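PDB 3VW5: cellobiose 2-epimerase from Ruminococcus albus, which catalyses the reversible epimerisation of cellobiose to 4-O-beta-D-glucopyranosyl-D-mannose, acting on an unmodified sugar. Local coordinates for residues 277-282 / 322-327; 309-314 / 379-384; 316-321 / 383-388. The protein carries 2 engineered substitutions. All blocks are in the same frame, centred on the assembly; numbering follows the deposited sequence.

Contact 1. Residues 277-282 / 322-327; sequences NIQDIA and DEKFLE
With chi1 at -178°, Q279 points CG away from its own backbone N, and the chain stays extended past CG. That carries the amide across the gap to K324 and F325. F325 turns its ring back beside its own backbone N, which brings CD1 and CE1 up to meet it. The contact joins two helices of the (alpha/alpha)6 barrel, the C-terminal end of helix 261-281 and the N-terminal end of helix 323-340. Q279 and F325 are the closest pair of CA atoms, 7.8 Å apart, and Q279 alone does the reaching from its side. The amide plane and the F325 ring plane are nearly parallel, 13° apart, with Q279 CD 3.6 Å from F325 CD1. Against K324 the glutamine chain runs obliquely over the aliphatic part, Q279 CD lying 3.5 Å from K324 CG. If Q279 were cut back to an alanine here, a gap would probably open between the two helix ends, leaving the F325 ring and the K324 methylenes without this cover. Q279 also touches F313 of helix 303-318, and H276 of helix 261-281 meets the F325 ring. The N-terminus of helix 323-340 is capped by D322: K324 N donates to D322 OD1 over 3.0 Å, approaching on the anti side, 35° out of the carboxylate plane.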
loop_
_atom_site.group_PDB
_atom_site.type_symbol
_atom_site.label_atom_id
_atom_site.label_comp_id
_atom_site.label_asym_id
_atom_site.label_seq_id
_atom_site.Cartn_x
_atom_site.Cartn_y
_atom_site.Cartn_z
ATOM N N ASN A 277 5.044 -3.164 20.404
ATOM C CA ASN A 277 5.088 -4.604 20.202
ATOM C C ASN A 277 5.977 -5.004 19.026
ATOM O O ASN A 277 6.842 -5.862 19.172
ATOM C CB ASN A 277 3.697 -5.189 20.019
ATOM C CG ASN A 277 3.675 -6.683 20.265
ATOM O OD1 ASN A 277 4.152 -7.152 21.300
ATOM N ND2 ASN A 277 3.148 -7.443 19.308
ATOM N N ILE A 278 5.769 -4.372 17.871
ATOM C CA ILE A 278 6.534 -4.678 16.665
ATOM C C ILE A 278 8.031 -4.419 16.843
ATOM O O ILE A 278 8.870 -5.220 16.414
ATOM C CB ILE A 278 5.983 -3.906 15.444
ATOM C CG1 ILE A 278 4.642 -4.509 15.048
ATOM C CG2 ILE A 278 6.947 -4.004 14.258
ATOM C CD1 ILE A 278 4.755 -5.981 14.689
ATOM N N GLN A 279 8.353 -3.302 17.483
ATOM C CA GLN A 279 9.737 -2.952 17.778
ATOM C C GLN A 279 10.430 -3.991 18.671
ATOM O O GLN A 279 11.613 -4.292 18.485
ATOM C CB GLN A 279 9.798 -1.563 18.417
ATOM C CG GLN A 279 11.192 -1.082 18.721
ATOM C CD GLN A 279 11.193 0.275 19.365
ATOM O OE1 GLN A 279 11.817 1.209 18.861
ATOM N NE2 GLN A 279 10.480 0.403 20.486
ATOM N N ASP A 280 9.693 -4.557 19.621
ATOM C CA ASP A 280 10.264 -5.543 20.534
ATOM C C ASP A 280 10.397 -6.935 19.900
ATOM O O ASP A 280 11.333 -7.687 20.199
ATOM C CB ASP A 280 9.440 -5.608 21.834
ATOM C CG ASP A 280 9.931 -6.701 22.799
ATOM O OD1 ASP A 280 9.074 -7.324 23.487
ATOM O OD2 ASP A 280 11.173 -6.945 22.868
ATOM N N ILE A 281 9.476 -7.243 18.997
ATOM C CA ILE A 281 9.182 -8.609 18.577
ATOM C C ILE A 281 9.666 -8.931 17.173
ATOM O O ILE A 281 9.959 -10.076 16.846
ATOM C CB ILE A 281 7.652 -8.829 18.666
ATOM C CG1 ILE A 281 7.301 -9.268 20.078
ATOM C CG2 ILE A 281 7.123 -9.797 17.606
ATOM C CD1 ILE A 281 8.489 -9.893 20.767
ATOM N N ALA A 282 9.755 -7.902 16.345
ATOM C CA ALA A 282 9.990 -8.092 14.929
ATOM C C ALA A 282 11.285 -7.435 14.453
ATOM O O ALA A 282 11.790 -7.758 13.368
ATOM C CB ALA A 282 8.815 -7.574 14.147
ATOM N N ASP A 322 9.426 9.099 22.379
ATOM C CA ASP A 322 10.427 8.064 22.652
ATOM C C ASP A 322 11.461 7.951 21.519
ATOM O O ASP A 322 11.121 7.706 20.358
ATOM C CB ASP A 322 9.741 6.719 22.913
ATOM C CG ASP A 322 10.699 5.662 23.449
ATOM O OD1 ASP A 322 11.928 5.796 23.237
ATOM O OD2 ASP A 322 10.223 4.682 24.079
ATOM N N GLU A 323 12.729 8.125 21.862
ATOM C CA GLU A 323 13.765 8.242 20.846
ATOM C C GLU A 323 14.194 6.903 20.275
ATOM O O GLU A 323 14.746 6.832 19.171
ATOM C CB GLU A 323 14.962 9.028 21.390
ATOM C CG GLU A 323 14.841 10.535 21.113
ATOM C CD GLU A 323 15.535 11.406 22.149
ATOM O OE1 GLU A 323 16.309 10.865 22.982
ATOM O OE2 GLU A 323 15.296 12.642 22.135
ATOM N N LYS A 324 13.909 5.835 21.006
ATOM C CA LYS A 324 14.283 4.513 20.527
ATOM C C LYS A 324 13.541 4.173 19.227
ATOM O O LYS A 324 14.052 3.423 18.397
ATOM C CB LYS A 324 14.151 3.462 21.646
ATOM C CG LYS A 324 13.359 2.204 21.341
ATOM C CD LYS A 324 13.115 1.344 22.622
ATOM C CE LYS A 324 11.970 1.914 23.538
ATOM N NZ LYS A 324 11.488 0.987 24.650
ATOM N N PHE A 325 12.371 4.775 19.025
ATOM C CA PHE A 325 11.622 4.588 17.775
ATOM C C PHE A 325 12.398 5.186 16.604
ATOM O O PHE A 325 12.498 4.593 15.510
ATOM C CB PHE A 325 10.229 5.216 17.857
ATOM C CG PHE A 325 9.212 4.377 18.594
ATOM C CD1 PHE A 325 9.073 3.027 18.327
ATOM C CD2 PHE A 325 8.380 4.951 19.545
ATOM C CE1 PHE A 325 8.124 2.263 18.998
ATOM C CE2 PHE A 325 7.427 4.191 20.220
ATOM C CZ PHE A 325 7.301 2.843 19.948
ATOM N N LEU A 326 12.959 6.363 16.856
ATOM C CA LEU A 326 13.812 7.064 15.905
ATOM C C LEU A 326 15.045 6.246 15.522
ATOM O O LEU A 326 15.362 6.099 14.342
ATOM C CB LEU A 326 14.260 8.378 16.517
ATOM C CG LEU A 326 14.142 9.552 15.567
ATOM C CD1 LEU A 326 13.221 9.193 14.410
ATOM C CD2 LEU A 326 13.625 10.752 16.330
ATOM N N GLU A 327 15.751 5.734 16.526
ATOM C CA GLU A 327 16.895 4.869 16.280
ATOM C C GLU A 327 16.501 3.656 15.445
ATOM O O GLU A 327 17.196 3.300 14.489
ATOM C CB GLU A 327 17.553 4.433 17.592
ATOM C CG GLU A 327 18.723 5.330 18.022
ATOM C CD GLU A 327 18.436 6.131 19.293
ATOM O OE1 GLU A 327 18.356 7.385 19.188
ATOM O OE2 GLU A 327 18.306 5.516 20.392
#

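Contact 2. Residues 309-314 / 379-384; sequences AVVGFI and CMEVIT
E381 meets V311 with its CB rather than its acid group: CB lies 4.1 Å from V311 CG2 and 4.2 Å from V311 CG1, so both methyls of the valine rest against the root of the glutamate. The two side chains stand at about a right angle. A bend at chi2 (-74°) takes the carboxylate away from this hydrocarbon contact, and it ends in two salt bridges, OE1 to R385 NE and OE2 to R253 NH1. The polar end is therefore held by arginines while the stem packs on the valine. One step on, V382 works through a single methyl. Its CG2, set beside the backbone N, reaches V310 CG1 at 3.9 Å and I314 CD1 at 4.0 Å, and so touches two residues one helical turn apart on helix 303-318. V310 is met obliquely, I314 nearly at right angles. Across the two segments the packing is of methyls and the E381 CB, buried apart from the partly exposed glutamate. I383, next in line, looks elsewhere, onto R7 of helix 2-19 and T63 of helix 47-64. The two segments run in nearly the same direction, 26° apart, with their axes 9.6 Å from each other at closest approach. Side-by-side helices of like direction, each reached from the last by way of an outer helix, are what builds the inner ring of an (alpha/alpha)6 barrel.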
loop_
_atom_site.group_PDB
_atom_site.type_symbol
_atom_site.label_atom_id
_atom_site.label_comp_id
_atom_site.label_asym_id
_atom_site.label_seq_id
_atom_site.Cartn_x
_atom_site.Cartn_y
_atom_site.Cartn_z
ATOM N N ALA A 309 8.097 0.026 7.957
ATOM C CA ALA A 309 8.629 0.121 9.315
ATOM C C ALA A 309 9.311 1.487 9.576
ATOM O O ALA A 309 9.232 2.033 10.682
ATOM C CB ALA A 309 9.556 -1.032 9.620
ATOM N N VAL A 310 9.960 2.041 8.548
ATOM C CA VAL A 310 10.578 3.364 8.649
ATOM C C VAL A 310 9.529 4.425 8.995
ATOM O O VAL A 310 9.684 5.160 9.975
ATOM C CB VAL A 310 11.353 3.747 7.373
ATOM C CG1 VAL A 310 11.754 5.205 7.405
ATOM C CG2 VAL A 310 12.583 2.890 7.242
ATOM N N VAL A 311 8.458 4.491 8.204
ATOM C CA VAL A 311 7.370 5.427 8.475
ATOM C C VAL A 311 6.714 5.181 9.846
ATOM O O VAL A 311 6.549 6.107 10.639
ATOM C CB VAL A 311 6.272 5.351 7.414
ATOM C CG1 VAL A 311 5.198 6.400 7.704
ATOM C CG2 VAL A 311 6.850 5.543 6.026
ATOM N N GLY A 312 6.327 3.937 10.115
ATOM C CA GLY A 312 5.598 3.612 11.327
ATOM C C GLY A 312 6.361 3.927 12.598
ATOM O O GLY A 312 5.787 4.359 13.590
ATOM N N PHE A 313 7.667 3.700 12.568
ATOM C CA PHE A 313 8.527 4.013 13.699
ATOM C C PHE A 313 8.685 5.526 13.927
ATOM O O PHE A 313 8.731 5.989 15.075
ATOM C CB PHE A 313 9.898 3.364 13.510
ATOM C CG PHE A 313 9.923 1.896 13.815
ATOM C CD1 PHE A 313 9.024 1.344 14.727
ATOM C CD2 PHE A 313 10.855 1.061 13.194
ATOM C CE1 PHE A 313 9.048 -0.010 15.019
ATOM C CE2 PHE A 313 10.886 -0.293 13.477
ATOM C CZ PHE A 313 9.977 -0.828 14.395
ATOM N N ILE A 314 8.798 6.280 12.834
ATOM C CA ILE A 314 8.904 7.730 12.914
ATOM C C ILE A 314 7.601 8.295 13.470
ATOM O O ILE A 314 7.608 9.128 14.380
ATOM C CB ILE A 314 9.233 8.351 11.543
ATOM C CG1 ILE A 314 10.676 7.995 11.159
ATOM C CG2 ILE A 314 9.002 9.863 11.556
ATOM C CD1 ILE A 314 11.109 8.529 9.820
ATOM N N CYS A 379 9.806 7.562 1.272
ATOM C CA CYS A 379 10.659 8.702 1.005
ATOM C C CYS A 379 9.876 9.988 1.254
ATOM O O CYS A 379 10.314 10.854 2.035
ATOM C CB CYS A 379 11.236 8.631 -0.405
ATOM S SG CYS A 379 12.263 7.151 -0.671
ATOM N N MET A 380 8.699 10.083 0.637
ATOM C CA MET A 380 7.862 11.268 0.773
ATOM C C MET A 380 7.389 11.515 2.191
ATOM O O MET A 380 7.344 12.665 2.635
ATOM C CB MET A 380 6.687 11.206 -0.190
ATOM C CG MET A 380 7.169 11.057 -1.607
ATOM S SD MET A 380 5.887 11.035 -2.851
ATOM C CE MET A 380 6.170 9.438 -3.630
ATOM N N GLU A 381 7.052 10.457 2.915
ATOM C CA GLU A 381 6.548 10.628 4.270
ATOM C C GLU A 381 7.642 11.145 5.187
ATOM O O GLU A 381 7.375 11.905 6.121
ATOM C CB GLU A 381 5.969 9.318 4.808
ATOM C CG GLU A 381 4.528 9.031 4.390
ATOM C CD GLU A 381 3.485 9.898 5.116
ATOM O OE1 GLU A 381 3.730 10.317 6.283
ATOM O OE2 GLU A 381 2.408 10.149 4.512
ATOM N N VAL A 382 8.873 10.723 4.912
ATOM C CA VAL A 382 10.027 11.065 5.739
ATOM C C VAL A 382 10.344 12.524 5.515
ATOM O O VAL A 382 10.521 13.300 6.465
ATOM C CB VAL A 382 11.265 10.223 5.369
ATOM C CG1 VAL A 382 12.535 10.870 5.921
ATOM C CG2 VAL A 382 11.120 8.786 5.874
ATOM N N ILE A 383 10.402 12.878 4.236
ATOM C CA ILE A 383 10.614 14.245 3.814
ATOM C C ILE A 383 9.586 15.153 4.479
ATOM O O ILE A 383 9.927 16.161 5.100
ATOM C CB ILE A 383 10.494 14.365 2.278
ATOM C CG1 ILE A 383 11.774 13.858 1.613
ATOM C CG2 ILE A 383 10.189 15.802 1.878
ATOM C CD1 ILE A 383 11.680 13.749 0.122
ATOM N N THR A 384 8.326 14.761 4.364
ATOM C CA THR A 384 7.203 15.595 4.773
ATOM C C THR A 384 7.071 15.780 6.287
ATOM O O THR A 384 6.621 16.826 6.743
ATOM C CB THR A 384 5.898 15.016 4.201
ATOM O OG1 THR A 384 5.609 15.654 2.949
ATOM C CG2 THR A 384 4.745 15.221 5.159
#

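Contact 3. Residues 316-321 / 383-388; sequences AYQHSG and ITRGVD
Q318 gives the most surface to this contact and splits its amide between two partners, R385 and V387. The oxygen takes the polar one: R385 NH1 donates to Q318 OE1 over 2.7 Å, arriving nearly in line with the carbonyl (171°) and lying close to the guanidinium plane. The amide itself is turned 46° from that plane. R385 manages this with a chain extended from CG to NE, laid obliquely past the glutamine, so that Q318 OE1 also passes 3.3 Å from R385 CD. The other side of the amide rests on hydrocarbon, Q318 NE2 standing 3.6 Å from R385 CB and 3.7 Å from V387 CG1. V387 follows G386, the first residue beyond helix 373-385, whose positive phi takes the chain out of the helix. Its second branch serves Y317, with V387 CG2 4.2 Å from Y317 CD2. One valine thus covers both the glutamine and the tyrosine. R385 has a further partner: N315 OD1 takes a second bond from NH1, which probably helps to hold the guanidinium in this orientation. Lying at the surface, the contact ties the last turn of helix 303-318 to the end of helix 373-385 and the tail after it; L326 of helix 323-340 packs against both Y317 and V387, and W249 of helix 241-258 touches R385.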
loop_
_atom_site.group_PDB
_atom_site.type_symbol
_atom_site.label_atom_id
_atom_site.label_comp_id
_atom_site.label_asym_id
_atom_site.label_seq_id
_atom_site.Cartn_x
_atom_site.Cartn_y
_atom_site.Cartn_z
ATOM N N ALA A 316 5.549 6.687 15.344
ATOM C CA ALA A 316 5.458 6.298 16.748
ATOM C C ALA A 316 6.246 7.278 17.616
ATOM O O ALA A 316 5.803 7.638 18.715
ATOM C CB ALA A 316 5.938 4.870 16.959
ATOM N N TYR A 317 7.401 7.719 17.119
ATOM C CA TYR A 317 8.157 8.763 17.797
ATOM C C TYR A 317 7.285 10.019 17.902
ATOM O O TYR A 317 7.057 10.545 18.995
ATOM C CB TYR A 317 9.463 9.072 17.057
ATOM C CG TYR A 317 10.167 10.301 17.589
ATOM C CD1 TYR A 317 10.835 10.264 18.812
ATOM C CD2 TYR A 317 10.145 11.504 16.885
ATOM C CE1 TYR A 317 11.470 11.388 19.318
ATOM C CE2 TYR A 317 10.779 12.640 17.380
ATOM C CZ TYR A 317 11.444 12.578 18.598
ATOM O OH TYR A 317 12.080 13.698 19.110
ATOM N N GLN A 318 6.775 10.476 16.762
ATOM C CA GLN A 318 5.939 11.673 16.729
ATOM C C GLN A 318 4.770 11.652 17.724
ATOM O O GLN A 318 4.366 12.697 18.218
ATOM C CB GLN A 318 5.426 11.940 15.323
ATOM C CG GLN A 318 6.503 12.396 14.374
ATOM C CD GLN A 318 5.961 12.741 12.996
ATOM O OE1 GLN A 318 5.255 11.946 12.368
ATOM N NE2 GLN A 318 6.294 13.932 12.514
ATOM N N HIS A 319 4.236 10.471 18.018
ATOM C CA HIS A 319 3.114 10.361 18.945
ATOM C C HIS A 319 3.554 10.063 20.371
ATOM O O HIS A 319 2.711 9.936 21.260
ATOM C CB HIS A 319 2.145 9.267 18.498
ATOM C CG HIS A 319 1.258 9.664 17.360
ATOM N ND1 HIS A 319 1.672 9.639 16.046
ATOM C CD2 HIS A 319 -0.033 10.069 17.336
ATOM C CE1 HIS A 319 0.681 10.023 15.264
ATOM N NE2 HIS A 319 -0.366 10.289 16.022
ATOM N N SER A 320 4.858 9.941 20.606
ATOM C CA SER A 320 5.312 9.464 21.918
ATOM C C SER A 320 6.495 10.217 22.538
ATOM O O SER A 320 6.614 10.277 23.765
ATOM C CB SER A 320 5.643 7.971 21.847
ATOM O OG SER A 320 6.788 7.760 21.045
ATOM N N GLY A 321 7.371 10.759 21.695
ATOM C CA GLY A 321 8.601 11.382 22.150
ATOM C C GLY A 321 9.712 10.393 22.492
ATOM O O GLY A 321 10.818 10.794 22.864
ATOM N N ILE A 383 10.402 12.878 4.236
ATOM C CA ILE A 383 10.614 14.245 3.814
ATOM C C ILE A 383 9.586 15.153 4.479
ATOM O O ILE A 383 9.927 16.161 5.100
ATOM C CB ILE A 383 10.494 14.365 2.278
ATOM C CG1 ILE A 383 11.774 13.858 1.613
ATOM C CG2 ILE A 383 10.189 15.802 1.878
ATOM C CD1 ILE A 383 11.680 13.749 0.122
ATOM N N THR A 384 8.326 14.761 4.364
ATOM C CA THR A 384 7.203 15.595 4.773
ATOM C C THR A 384 7.071 15.780 6.287
ATOM O O THR A 384 6.621 16.826 6.743
ATOM C CB THR A 384 5.898 15.016 4.201
ATOM O OG1 THR A 384 5.609 15.654 2.949
ATOM C CG2 THR A 384 4.745 15.221 5.159
ATOM N N ARG A 385 7.461 14.768 7.061
ATOM C CA ARG A 385 7.369 14.842 8.517
ATOM C C ARG A 385 8.538 15.616 9.116
ATOM O O ARG A 385 8.512 16.022 10.275
ATOM C CB ARG A 385 7.328 13.433 9.115
ATOM C CG ARG A 385 6.093 12.649 8.741
ATOM C CD ARG A 385 6.184 11.236 9.236
ATOM N NE ARG A 385 5.092 10.433 8.700
ATOM C CZ ARG A 385 4.087 9.953 9.426
ATOM N NH1 ARG A 385 4.034 10.178 10.738
ATOM N NH2 ARG A 385 3.139 9.233 8.838
ATOM N N GLY A 386 9.576 15.789 8.309
ATOM C CA GLY A 386 10.791 16.455 8.729
ATOM C C GLY A 386 11.348 16.116 10.103
ATOM O O GLY A 386 11.868 16.997 10.778
ATOM N N VAL A 387 11.256 14.867 10.544
ATOM C CA VAL A 387 12.076 14.489 11.689
ATOM C C VAL A 387 13.332 13.784 11.215
ATOM O O VAL A 387 13.272 12.837 10.440
ATOM C CB VAL A 387 11.317 13.713 12.803
ATOM C CG1 VAL A 387 9.956 13.292 12.338
ATOM C CG2 VAL A 387 12.138 12.550 13.311
ATOM N N ASP A 388 14.476 14.293 11.663
ATOM C CA ASP A 388 15.775 13.818 11.204
ATOM C C ASP A 388 16.536 13.069 12.290
ATOM O O ASP A 388 16.219 13.181 13.474
ATOM C CB ASP A 388 16.627 14.985 10.710
ATOM C CG ASP A 388 17.379 14.650 9.434
ATOM O OD1 ASP A 388 17.583 15.564 8.598
ATOM O OD2 ASP A 388 17.758 13.462 9.260
#

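Overall arrangement
Helix 303-318 carries one side of contacts 2 and 3 and packs against contact 1. Contacts 2 and 3 both join it to helix 373-385, with centres about 8 Å apart, one buried and one at the helix ends, and they share I383 and T384. Contact 1, with its centre about 14 Å from that of contact 2 and 13 Å from that of contact 3, joins helices 261-281 and 323-340, which flank helix 303-318; A316 and the backbone O of F313 pack on F325 there. Along the chain the order is 277-282, 309-314, 316-321, 322-327, 379-384, 383-388, so the contacts interlock. Together they join four of the later helices of the (alpha/alpha)6 barrel.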